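Local coordinates for protein beta-porphyranase A (PDB 4AW7) that hydrolyses the red-algal polysaccharide porphyran at the beta-1,4 linkages between galactose and galactose-6-sulfate, yielding mostly disaccharides, at residues 535-540 / 548-553. Numbering follows the deposited sequence.
Sequences NWKGYG and FGMIEV. With CA (calcium ion), chain C.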
ATOM      1  N   ASN A 535      -0.677  20.376 -11.262  1.00 11.10           N
ATOM      2  CA  ASN A 535      -1.525  19.315 -10.744  1.00 10.77           C
ATOM      3  C   ASN A 535      -0.672  18.137 -10.294  1.00 10.27           C
ATOM      4  O   ASN A 535       0.433  17.915 -10.778  1.00 11.77           O
ATOM      5  CB  ASN A 535      -2.492  18.871 -11.864  1.00 11.42           C
ATOM      6  CG  ASN A 535      -3.630  18.010 -11.362  1.00 11.81           C
ATOM      7  OD1 ASN A 535      -3.917  17.969 -10.156  1.00 10.99           O
ATOM      8  ND2 ASN A 535      -4.314  17.351 -12.282  1.00 12.22           N
ATOM      9  N   TRP A 536      -1.208  17.393  -9.341  1.00 10.50           N
ATOM     10  CA  TRP A 536      -0.636  16.176  -8.788  1.00  9.67           C
ATOM     11  C   TRP A 536      -1.777  15.210  -8.451  1.00  9.53           C
ATOM     12  O   TRP A 536      -2.936  15.552  -8.546  1.00 10.09           O
ATOM     13  CB  TRP A 536       0.244  16.441  -7.560  1.00 10.05           C
ATOM     14  CG  TRP A 536      -0.439  17.220  -6.517  1.00  9.30           C
ATOM     15  CD1 TRP A 536      -1.315  16.747  -5.575  1.00  9.72           C
ATOM     16  CD2 TRP A 536      -0.341  18.628  -6.294  1.00  9.67           C
ATOM     17  NE1 TRP A 536      -1.761  17.770  -4.784  1.00  9.89           N
ATOM     18  CE2 TRP A 536      -1.195  18.937  -5.215  1.00 10.53           C
ATOM     19  CE3 TRP A 536       0.343  19.664  -6.933  1.00 12.05           C
ATOM     20  CZ2 TRP A 536      -1.360  20.246  -4.744  1.00 12.84           C
ATOM     21  CZ3 TRP A 536       0.193  20.962  -6.438  1.00 13.48           C
ATOM     22  CH2 TRP A 536      -0.647  21.229  -5.353  1.00 14.39           C
ATOM     23  N   LYS A 537      -1.413  13.994  -8.060  1.00  9.01           N
ATOM     24  CA  LYS A 537      -2.411  12.976  -7.780  1.00  8.47           C
ATOM     25  C   LYS A 537      -3.291  13.372  -6.589  1.00  8.67           C
ATOM     26  O   LYS A 537      -2.807  13.575  -5.457  1.00  9.28           O
ATOM     27  CB  LYS A 537      -1.736  11.649  -7.468  1.00  9.80           C
ATOM     28  CG  LYS A 537      -0.972  11.056  -8.644  1.00  9.54           C
ATOM     29  CD  LYS A 537      -0.076   9.926  -8.137  1.00 13.55           C
ATOM     30  CE  LYS A 537       0.994   9.439  -9.113  1.00 15.79           C
ATOM     31  NZ  LYS A 537       0.374   8.621 -10.168  1.00 19.72           N
ATOM     32  N   GLY A 538      -4.586  13.418  -6.809  1.00  8.76           N
ATOM     33  CA  GLY A 538      -5.507  13.716  -5.743  1.00  9.99           C
ATOM     34  C   GLY A 538      -5.514  15.172  -5.363  1.00  9.82           C
ATOM     35  O   GLY A 538      -5.192  16.065  -6.142  1.00  9.94           O
ATOM     36  N   TYR A 539      -5.988  15.402  -4.156  1.00  9.95           N
ATOM     37  CA  TYR A 539      -6.424  16.726  -3.765  1.00 10.34           C
ATOM     38  C   TYR A 539      -5.316  17.646  -3.308  1.00  9.81           C
ATOM     39  O   TYR A 539      -4.164  17.266  -3.161  1.00  9.47           O
ATOM     40  CB  TYR A 539      -7.579  16.689  -2.754  1.00 10.89           C
ATOM     41  CG  TYR A 539      -7.254  16.589  -1.286  1.00 10.12           C
ATOM     42  CD1 TYR A 539      -6.270  15.756  -0.787  1.00 10.40           C
ATOM     43  CD2 TYR A 539      -7.921  17.396  -0.383  1.00 11.23           C
ATOM     44  CE1 TYR A 539      -5.998  15.678   0.586  1.00 10.99           C
ATOM     45  CE2 TYR A 539      -7.654  17.330   0.970  1.00 11.77           C
ATOM     46  CZ  TYR A 539      -6.714  16.455   1.462  1.00 10.70           C
ATOM     47  OH  TYR A 539      -6.421  16.397   2.782  1.00 13.85           O
ATOM     48  N   GLY A 540      -5.700  18.915  -3.110  1.00 10.15           N
ATOM     49  CA  GLY A 540      -4.753  19.947  -2.834  1.00 10.28           C
ATOM     50  C   GLY A 540      -4.239  20.020  -1.418  1.00 10.68           C
ATOM     51  O   GLY A 540      -3.351  20.800  -1.161  1.00 11.97           O
ATOM     52  N   PHE A 548       2.136  17.532   2.478  1.00  7.71           N
ATOM     53  CA  PHE A 548       3.139  16.482   2.319  1.00  7.86           C
ATOM     54  C   PHE A 548       2.701  15.601   1.178  1.00  7.58           C
ATOM     55  O   PHE A 548       1.689  14.914   1.278  1.00  7.42           O
ATOM     56  CB  PHE A 548       3.362  15.679   3.595  1.00  7.36           C
ATOM     57  CG  PHE A 548       4.468  14.666   3.463  1.00  7.40           C
ATOM     58  CD1 PHE A 548       5.739  15.042   3.061  1.00  8.66           C
ATOM     59  CD2 PHE A 548       4.252  13.329   3.758  1.00  7.99           C
ATOM     60  CE1 PHE A 548       6.739  14.141   2.916  1.00  8.26           C
ATOM     61  CE2 PHE A 548       5.293  12.388   3.658  1.00  8.88           C
ATOM     62  CZ  PHE A 548       6.536  12.803   3.244  1.00  8.14           C
ATOM     63  N   GLY A 549       3.417  15.700   0.057  1.00  7.74           N
ATOM     64  CA  GLY A 549       2.971  15.024  -1.147  1.00  8.13           C
ATOM     65  C   GLY A 549       4.087  14.895  -2.161  1.00  7.81           C
ATOM     66  O   GLY A 549       5.020  15.701  -2.174  1.00  8.44           O
ATOM     67  N   MET A 550       3.941  13.892  -3.028  1.00  8.04           N
ATOM     68  CA  MET A 550       4.794  13.654  -4.148  1.00  7.88           C
ATOM     69  C   MET A 550       4.148  14.255  -5.394  1.00  8.52           C
ATOM     70  O   MET A 550       2.994  13.952  -5.711  1.00  9.11           O
ATOM     71  CB  MET A 550       4.972  12.140  -4.300  1.00  8.47           C
ATOM     72  CG  MET A 550       5.988  11.707  -5.389  1.00  8.90           C
ATOM     73  SD  MET A 550       5.458  11.884  -7.124  1.00  9.41           S
ATOM     74  CE  MET A 550       4.077  10.723  -7.179  1.00 10.15           C
ATOM     75  N   ILE A 551       4.878  15.156  -6.049  1.00  8.41           N
ATOM     76  CA  ILE A 551       4.460  15.804  -7.284  1.00  8.76           C
ATOM     77  C   ILE A 551       5.325  15.237  -8.391  1.00  8.81           C
ATOM     78  O   ILE A 551       6.556  15.344  -8.336  1.00  9.25           O
ATOM     79  CB  ILE A 551       4.587  17.342  -7.178  1.00  9.55           C
ATOM     80  CG1 ILE A 551       3.724  17.887  -6.040  1.00 10.36           C
ATOM     81  CG2 ILE A 551       4.196  18.008  -8.511  1.00 10.91           C
ATOM     82  CD1 ILE A 551       3.982  19.344  -5.676  1.00 13.59           C
ATOM     83  N   GLU A 552       4.695  14.638  -9.396  0.50  9.51           N
ATOM     84  CA  GLU A 552       5.455  14.131 -10.536  0.50 10.61           C
ATOM     85  C   GLU A 552       5.800  15.231 -11.503  0.50 11.02           C
ATOM     86  O   GLU A 552       4.974  16.101 -11.798  0.50 11.74           O
ATOM     87  CB  GLU A 552       4.632  13.141 -11.332  0.50 11.20           C
ATOM     88  CG  GLU A 552       4.274  11.906 -10.601  0.50 11.89           C
ATOM     89  CD  GLU A 552       3.265  11.066 -11.392  0.50 13.45           C
ATOM     90  OE1 GLU A 552       2.047  11.457 -11.559  0.50 11.92           O
ATOM     91  OE2 GLU A 552       3.737  10.004 -11.856  0.50 18.30           O
ATOM     92  N   VAL A 553       7.017  15.176 -12.008  1.00 10.51           N
ATOM     93  CA  VAL A 553       7.470  16.142 -13.019  1.00 11.61           C
ATOM     94  C   VAL A 553       7.946  15.320 -14.231  1.00 11.19           C
ATOM     95  O   VAL A 553       9.099  14.895 -14.259  1.00 11.04           O
ATOM     96  CB  VAL A 553       8.584  17.016 -12.464  1.00 12.04           C
ATOM     97  CG1 VAL A 553       9.054  18.018 -13.522  1.00 13.96           C
ATOM     98  CG2 VAL A 553       8.143  17.698 -11.175  1.00 13.12           C
TER
HETATM   99 CA    CA C1599      -5.104  16.765  -8.443  1.00 10.55          CA
HETATM  100  O   HOH W   1       2.209  15.967 -11.499  1.00 13.15           O
HETATM  101  O   HOH W   2      -3.698  18.345  -7.273  1.00 12.42           O
HETATM  102  O   HOH W   3       1.238  13.086  -7.520  1.00 12.00           O
HETATM  103  O   HOH W   4       2.524   7.890 -11.841  1.00 23.64           O
HETATM  104  O   HOH W   5      -7.451  16.800  -7.728  1.00 17.31           O
HETATM  105  O   HOH W   6      -6.046  19.086  -8.740  1.00 19.59           O
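With CG lodged between its own backbone N and carbonyl carbon (chi1 53°), Trp536 lays its indole against Ile551. The two meet obliquely, Trp536 CE3 lying 3.9 Å from Ile551 CD1. At the ring's N-H, Trp536 NE1 donates nearly in the indole plane to Tyr539 O at 2.9 Å, from above the carbonyl plane of Tyr539, which helps hold the indole's rotation within the calcium loop. A gap beside Ile551, and a Tyr539 O without this donor, would probably follow from an alanine here. The loop itself is wrapped round the calcium by Asn535 OD1 (2.4 Å) and the carbonyl oxygens of Trp536 and Gly538, with waters and Asp381 completing the site. No direct hydrogen bond joins the loop to strand 546-555, an outermost strand of its sheet; instead, one water links Asn535 O to Glu552 O and another links Lys537 N to Met550 O (2.7 Å from Met550 O to that water). Farther out, Lys537 bends at its last torsion (chi4 -75°); in one of two conformers of Glu552, Lys537 NZ comes 3.6 Å from Glu552 OE1, a less certain salt bridge. Metal, water and perhaps this ion pair thus share the polar work, consistent with a calcium-ordered loop laid against a sheet edge.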